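Local coordinates for 1-deoxy-D-xylulose 5-phosphate reductoisomerase (Zymomonas mobilis, PDB 1R0K), which catalyses the NADPH-dependent rearrangement and reduction of 1-deoxy-D-xylulose 5-phosphate to 2-C-methyl-D-erythritol 4-phosphate in isoprenoid biosynthesis, with a divalent metal ion, at residues Ser151-Ile156 against Phe226-Ile231; Pro179-Ser184 against Val240-Val245. One frame throughout, in Å; residues are numbered along the deposited sequence.

Contact 1: Ser151-Ile156 against Phe226-Ile231; sequences SEHNAI and FHLFQI
Ile-156 meets the ring of Phe-229 along much of its branched side chain. Its CB already lies 3.7 Å from Phe-229 CZ. CG2 then reaches over the ring face, 3.5 Å from Phe-229 CE2, in a CH-pi contact 16° off the ring normal. This branch sits anti to the backbone N, while CG1 takes the place beside it. At the tip, CD1 comes to 4.1 Å from Phe-229 CE2. The two side chains cross obliquely. The opposite face of the Phe-229 ring carries CB of its own neighbour Leu-228, offset toward the rim, so the ring is sandwiched. The far end of the ring, CZ, points at the backbone: His-153 O lies near the ring plane, 3.5 Å from Phe-229 CZ. With an alanine in place of Phe-229, Ile-156 CG2 would lose the ring face beside it, and a gap would probably open between Ile-156 and Leu-228 CB.

A second CH-pi contact lies one turn earlier on helix 151-159. There Leu-228 CD1 covers a face of the His-153 imidazole, 3.7 Å from His-153 CG. The imidazole is also fixed through its NE2, which hydrogen-bonds to Glu-221 O of helix 216-229. Ile-171 of strand 168-175 touches both Ile-156 and Phe-229. The contact joins the N-terminal part of helix 151-159 to the last turn of helix 216-229. These two helices supply Glu-152 and Glu-221, predicted manganese ligands, so this buried packing lies behind the probable metal and substrate site of the DXR catalytic domain.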
loop_
_atom_site.group_PDB
_atom_site.type_symbol
_atom_site.label_atom_id
_atom_site.label_comp_id
_atom_site.label_asym_id
_atom_site.label_seq_id
_atom_site.Cartn_x
_atom_site.Cartn_y
_atom_site.Cartn_z
ATOM N N SER B 151 8.915 6.030 10.729
ATOM C CA SER B 151 8.794 5.220 9.516
ATOM C C SER B 151 7.833 4.050 9.485
ATOM O O SER B 151 6.998 3.966 8.590
ATOM C CB SER B 151 10.170 4.721 9.077
ATOM O OG SER B 151 11.002 5.812 8.741
ATOM N N GLU B 152 7.959 3.133 10.434
ATOM C CA GLU B 152 7.084 1.973 10.456
ATOM C C GLU B 152 5.639 2.333 10.777
ATOM O O GLU B 152 4.704 1.853 10.131
ATOM C CB GLU B 152 7.581 0.951 11.481
ATOM C CG GLU B 152 8.931 0.310 11.164
ATOM C CD GLU B 152 10.121 1.188 11.514
ATOM O OE1 GLU B 152 9.962 2.174 12.269
ATOM O OE2 GLU B 152 11.229 0.871 11.039
ATOM N N HIS B 153 5.453 3.177 11.783
ATOM C CA HIS B 153 4.111 3.565 12.182
ATOM C C HIS B 153 3.399 4.358 11.112
ATOM O O HIS B 153 2.204 4.162 10.894
ATOM C CB HIS B 153 4.162 4.366 13.479
ATOM C CG HIS B 153 4.771 3.614 14.615
ATOM N ND1 HIS B 153 5.585 4.211 15.555
ATOM C CD2 HIS B 153 4.708 2.302 14.947
ATOM C CE1 HIS B 153 5.998 3.297 16.416
ATOM N NE2 HIS B 153 5.480 2.132 16.069
ATOM N N ASN B 154 4.118 5.262 10.450
ATOM C CA ASN B 154 3.500 6.071 9.406
ATOM C C ASN B 154 3.140 5.175 8.224
ATOM O O ASN B 154 2.096 5.354 7.591
ATOM C CB ASN B 154 4.446 7.195 8.964
ATOM C CG ASN B 154 3.788 8.154 8.000
ATOM O OD1 ASN B 154 3.865 7.983 6.783
ATOM N ND2 ASN B 154 3.108 9.163 8.542
ATOM N N ALA B 155 4.000 4.199 7.948
ATOM C CA ALA B 155 3.767 3.254 6.860
ATOM C C ALA B 155 2.508 2.451 7.169
ATOM O O ALA B 155 1.667 2.226 6.295
ATOM C CB ALA B 155 4.965 2.317 6.718
ATOM N N ILE B 156 2.387 2.006 8.416
ATOM C CA ILE B 156 1.210 1.242 8.819
ATOM C C ILE B 156 -0.022 2.125 8.683
ATOM O O ILE B 156 -1.038 1.717 8.119
ATOM C CB ILE B 156 1.331 0.753 10.266
ATOM C CG1 ILE B 156 2.497 -0.240 10.371
ATOM C CG2 ILE B 156 0.017 0.095 10.705
ATOM C CD1 ILE B 156 2.864 -0.629 11.792
ATOM N N PHE B 226 0.898 -1.072 18.976
ATOM C CA PHE B 226 -0.238 -1.665 19.665
ATOM C C PHE B 226 -1.225 -0.596 20.137
ATOM O O PHE B 226 -2.437 -0.764 20.009
ATOM C CB PHE B 226 0.254 -2.489 20.856
ATOM C CG PHE B 226 -0.855 -3.061 21.700
ATOM C CD1 PHE B 226 -1.658 -4.094 21.221
ATOM C CD2 PHE B 226 -1.126 -2.542 22.964
ATOM C CE1 PHE B 226 -2.710 -4.597 21.982
ATOM C CE2 PHE B 226 -2.176 -3.033 23.730
ATOM C CZ PHE B 226 -2.965 -4.057 23.233
ATOM N N HIS B 227 -0.711 0.504 20.679
ATOM C CA HIS B 227 -1.574 1.574 21.164
ATOM C C HIS B 227 -2.126 2.421 20.029
ATOM O O HIS B 227 -3.263 2.863 20.079
ATOM C CB HIS B 227 -0.823 2.465 22.154
ATOM C CG HIS B 227 -0.665 1.851 23.509
ATOM N ND1 HIS B 227 0.524 1.306 23.949
ATOM C CD2 HIS B 227 -1.556 1.668 24.513
ATOM C CE1 HIS B 227 0.357 0.818 25.165
ATOM N NE2 HIS B 227 -0.896 1.024 25.530
ATOM N N LEU B 228 -1.319 2.640 19.000
ATOM C CA LEU B 228 -1.755 3.437 17.860
ATOM C C LEU B 228 -2.887 2.813 17.060
ATOM O O LEU B 228 -3.828 3.500 16.666
ATOM C CB LEU B 228 -0.592 3.668 16.899
ATOM C CG LEU B 228 0.471 4.701 17.251
ATOM C CD1 LEU B 228 1.681 4.507 16.341
ATOM C CD2 LEU B 228 -0.110 6.099 17.103
ATOM N N PHE B 229 -2.796 1.514 16.814
ATOM C CA PHE B 229 -3.779 0.858 15.977
ATOM C C PHE B 229 -4.872 0.044 16.649
ATOM O O PHE B 229 -5.814 -0.396 15.997
ATOM C CB PHE B 229 -3.015 0.075 14.907
ATOM C CG PHE B 229 -2.053 0.948 14.144
ATOM C CD1 PHE B 229 -2.534 1.960 13.313
ATOM C CD2 PHE B 229 -0.684 0.855 14.355
ATOM C CE1 PHE B 229 -1.662 2.875 12.713
ATOM C CE2 PHE B 229 0.201 1.764 13.761
ATOM C CZ PHE B 229 -0.288 2.777 12.941
ATOM N N GLN B 230 -4.747 -0.144 17.954
ATOM C CA GLN B 230 -5.776 -0.826 18.729
ATOM C C GLN B 230 -6.306 -2.162 18.214
ATOM O O GLN B 230 -7.510 -2.409 18.267
ATOM C CB GLN B 230 -6.952 0.137 18.918
ATOM C CG GLN B 230 -6.553 1.495 19.492
ATOM C CD GLN B 230 -6.346 1.472 21.000
ATOM O OE1 GLN B 230 -7.306 1.376 21.766
ATOM N NE2 GLN B 230 -5.091 1.560 21.432
ATOM N N ILE B 231 -5.434 -3.018 17.698
ATOM C CA ILE B 231 -5.884 -4.332 17.251
ATOM C C ILE B 231 -5.210 -5.354 18.162
ATOM O O ILE B 231 -4.194 -5.057 18.789
ATOM C CB ILE B 231 -5.509 -4.634 15.771
ATOM C CG1 ILE B 231 -3.996 -4.721 15.604
ATOM C CG2 ILE B 231 -6.104 -3.571 14.847
ATOM C CD1 ILE B 231 -3.576 -5.215 14.232
#

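Contact 2: Pro179-Ser184 against Val240-Val245; sequences PFRTTS and VHPQSV
The guanidinium of Arg-181 is covered on both faces. Pro-242 CG lies over one face, 3.5 Å above its plane and offset toward the rim. Thr-182 CG2 covers the opposite face, also offset. Beside it, Ser-244 N lies over one face of the His-241 ring, offset toward the rim, and Val-245 CG2 lies at that ring's edge, in plane. Two type I beta turns meet here, Phe-180 to Thr-183 and His-241 to Ser-244. Each is closed by a backbone bond: Thr-183 N to Phe-180 O in the first, Ser-244 N to His-241 O in the second.

The contact joins the loop after strand 168-175 to the loop between strands 236-240 and 246-252, and is partly buried. The first loop leads to helix 185-188, where Ser-184 is the N-cap. Pro-242 is about 6 Å, side chain to side chain, from Ser-176, a predicted substrate-binding residue.

The Arg-181 side chain runs out extended, with CG anti to the backbone N (chi1 174°), then bends at chi3 (59°). The extended part carries CD to Val-240, and the bend lays a face of the guanidinium against Pro-242 CG. The side chains of Arg-181 and Pro-242 cross at about a right angle. The charge is met elsewhere: Arg-181 NH1 forms a salt bridge with Glu-298. Arg-181 O accepts a hydrogen bond from Arg-304 NH2, which also bonds Thr-183 O. Pro-242 CG lies 3.5 Å from Arg-181 NE, and Val-240 CG1 touches the aliphatic part at Arg-181 CD, also 3.5 Å away.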
loop_
_atom_site.group_PDB
_atom_site.type_symbol
_atom_site.label_atom_id
_atom_site.label_comp_id
_atom_site.label_asym_id
_atom_site.label_seq_id
_atom_site.Cartn_x
_atom_site.Cartn_y
_atom_site.Cartn_z
ATOM N N PRO B 179 22.517 -4.414 13.110
ATOM C CA PRO B 179 23.861 -4.804 12.674
ATOM C C PRO B 179 24.242 -6.256 12.983
ATOM O O PRO B 179 25.153 -6.801 12.361
ATOM C CB PRO B 179 24.756 -3.795 13.394
ATOM C CG PRO B 179 24.015 -3.550 14.665
ATOM C CD PRO B 179 22.587 -3.405 14.183
ATOM N N PHE B 180 23.542 -6.887 13.920
ATOM C CA PHE B 180 23.857 -8.269 14.278
ATOM C C PHE B 180 22.808 -9.267 13.825
ATOM O O PHE B 180 22.647 -10.331 14.426
ATOM C CB PHE B 180 24.066 -8.381 15.788
ATOM C CG PHE B 180 25.144 -7.481 16.301
ATOM C CD1 PHE B 180 26.399 -7.477 15.703
ATOM C CD2 PHE B 180 24.906 -6.616 17.358
ATOM C CE1 PHE B 180 27.404 -6.621 16.144
ATOM C CE2 PHE B 180 25.906 -5.754 17.808
ATOM C CZ PHE B 180 27.158 -5.757 17.197
ATOM N N ARG B 181 22.111 -8.924 12.748
ATOM C CA ARG B 181 21.067 -9.778 12.194
ATOM C C ARG B 181 21.515 -11.220 11.968
ATOM O O ARG B 181 20.738 -12.152 12.163
ATOM C CB ARG B 181 20.564 -9.198 10.863
ATOM C CG ARG B 181 19.565 -10.095 10.121
ATOM C CD ARG B 181 19.085 -9.437 8.827
ATOM N NE ARG B 181 20.185 -9.140 7.908
ATOM C CZ ARG B 181 20.663 -9.984 6.998
ATOM N NH1 ARG B 181 20.144 -11.200 6.864
ATOM N NH2 ARG B 181 21.659 -9.605 6.206
ATOM N N THR B 182 22.760 -11.408 11.551
ATOM C CA THR B 182 23.254 -12.757 11.286
ATOM C C THR B 182 24.292 -13.239 12.296
ATOM O O THR B 182 24.946 -14.263 12.079
ATOM C CB THR B 182 23.881 -12.843 9.888
ATOM O OG1 THR B 182 25.046 -12.012 9.840
ATOM C CG2 THR B 182 22.890 -12.381 8.835
ATOM N N THR B 183 24.432 -12.501 13.392
ATOM C CA THR B 183 25.397 -12.820 14.448
ATOM C C THR B 183 24.797 -13.775 15.477
ATOM O O THR B 183 23.656 -13.603 15.907
ATOM C CB THR B 183 25.841 -11.540 15.187
ATOM O OG1 THR B 183 26.314 -10.580 14.234
ATOM C CG2 THR B 183 26.942 -11.853 16.194
ATOM N N SER B 184 25.574 -14.777 15.875
ATOM C CA SER B 184 25.123 -15.760 16.856
ATOM C C SER B 184 25.119 -15.169 18.260
ATOM O O SER B 184 25.793 -14.174 18.527
ATOM C CB SER B 184 26.055 -16.972 16.852
ATOM O OG SER B 184 27.321 -16.618 17.389
ATOM N N VAL B 240 11.796 -9.556 9.357
ATOM C CA VAL B 240 13.122 -9.014 9.089
ATOM C C VAL B 240 13.256 -8.811 7.583
ATOM O O VAL B 240 13.002 -9.716 6.791
ATOM C CB VAL B 240 14.236 -9.947 9.614
ATOM C CG1 VAL B 240 15.601 -9.416 9.201
ATOM C CG2 VAL B 240 14.151 -10.036 11.146
ATOM N N HIS B 241 13.646 -7.599 7.211
ATOM C CA HIS B 241 13.792 -7.185 5.822
ATOM C C HIS B 241 14.990 -6.232 5.824
ATOM O O HIS B 241 14.850 -5.037 6.066
ATOM C CB HIS B 241 12.478 -6.494 5.402
ATOM C CG HIS B 241 12.561 -5.716 4.128
ATOM N ND1 HIS B 241 13.096 -6.234 2.968
ATOM C CD2 HIS B 241 12.159 -4.459 3.830
ATOM C CE1 HIS B 241 13.022 -5.326 2.010
ATOM N NE2 HIS B 241 12.457 -4.240 2.507
ATOM N N PRO B 242 16.196 -6.765 5.557
ATOM C CA PRO B 242 17.440 -5.985 5.541
ATOM C C PRO B 242 17.424 -4.628 4.833
ATOM O O PRO B 242 17.841 -3.625 5.409
ATOM C CB PRO B 242 18.444 -6.951 4.916
ATOM C CG PRO B 242 17.938 -8.296 5.375
ATOM C CD PRO B 242 16.447 -8.154 5.131
ATOM N N GLN B 243 16.946 -4.596 3.593
ATOM C CA GLN B 243 16.922 -3.351 2.818
ATOM C C GLN B 243 16.100 -2.227 3.442
ATOM O O GLN B 243 16.348 -1.050 3.179
ATOM C CB GLN B 243 16.403 -3.616 1.402
ATOM C CG GLN B 243 17.288 -4.511 0.531
ATOM C CD GLN B 243 17.254 -5.968 0.949
ATOM O OE1 GLN B 243 16.283 -6.434 1.541
ATOM N NE2 GLN B 243 18.305 -6.700 0.616
ATOM N N SER B 244 15.109 -2.586 4.253
ATOM C CA SER B 244 14.256 -1.590 4.897
ATOM C C SER B 244 13.614 -0.623 3.905
ATOM O O SER B 244 13.477 0.568 4.199
ATOM C CB SER B 244 15.055 -0.786 5.934
ATOM O OG SER B 244 15.509 -1.616 6.987
ATOM N N VAL B 245 13.233 -1.119 2.730
ATOM C CA VAL B 245 12.586 -0.262 1.738
ATOM C C VAL B 245 11.083 -0.386 1.929
ATOM O O VAL B 245 10.345 0.582 1.746
ATOM C CB VAL B 245 12.992 -0.627 0.290
ATOM C CG1 VAL B 245 14.369 -0.046 -0.006
ATOM C CG2 VAL B 245 13.012 -2.129 0.103
#

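In the fold
Contact 1 is buried, about 11 Å from the centre of the chain. Contact 2 is only partly buried and about 20 Å from it. Their centres lie 21 Å apart, and their nearest atoms are about 6 Å apart without touching. Contact 1 joins two helices, and its chemistry is CH-pi and apolar. Contact 2 joins two turns, and one charged side chain carries it, though its charge is paired outside both segments. Both border the same mixed sheet. Strand 168-175 touches contact 1 and precedes segment 179-184; strand 236-240 ends at Val-240. Along the chain the segments of the two contacts alternate.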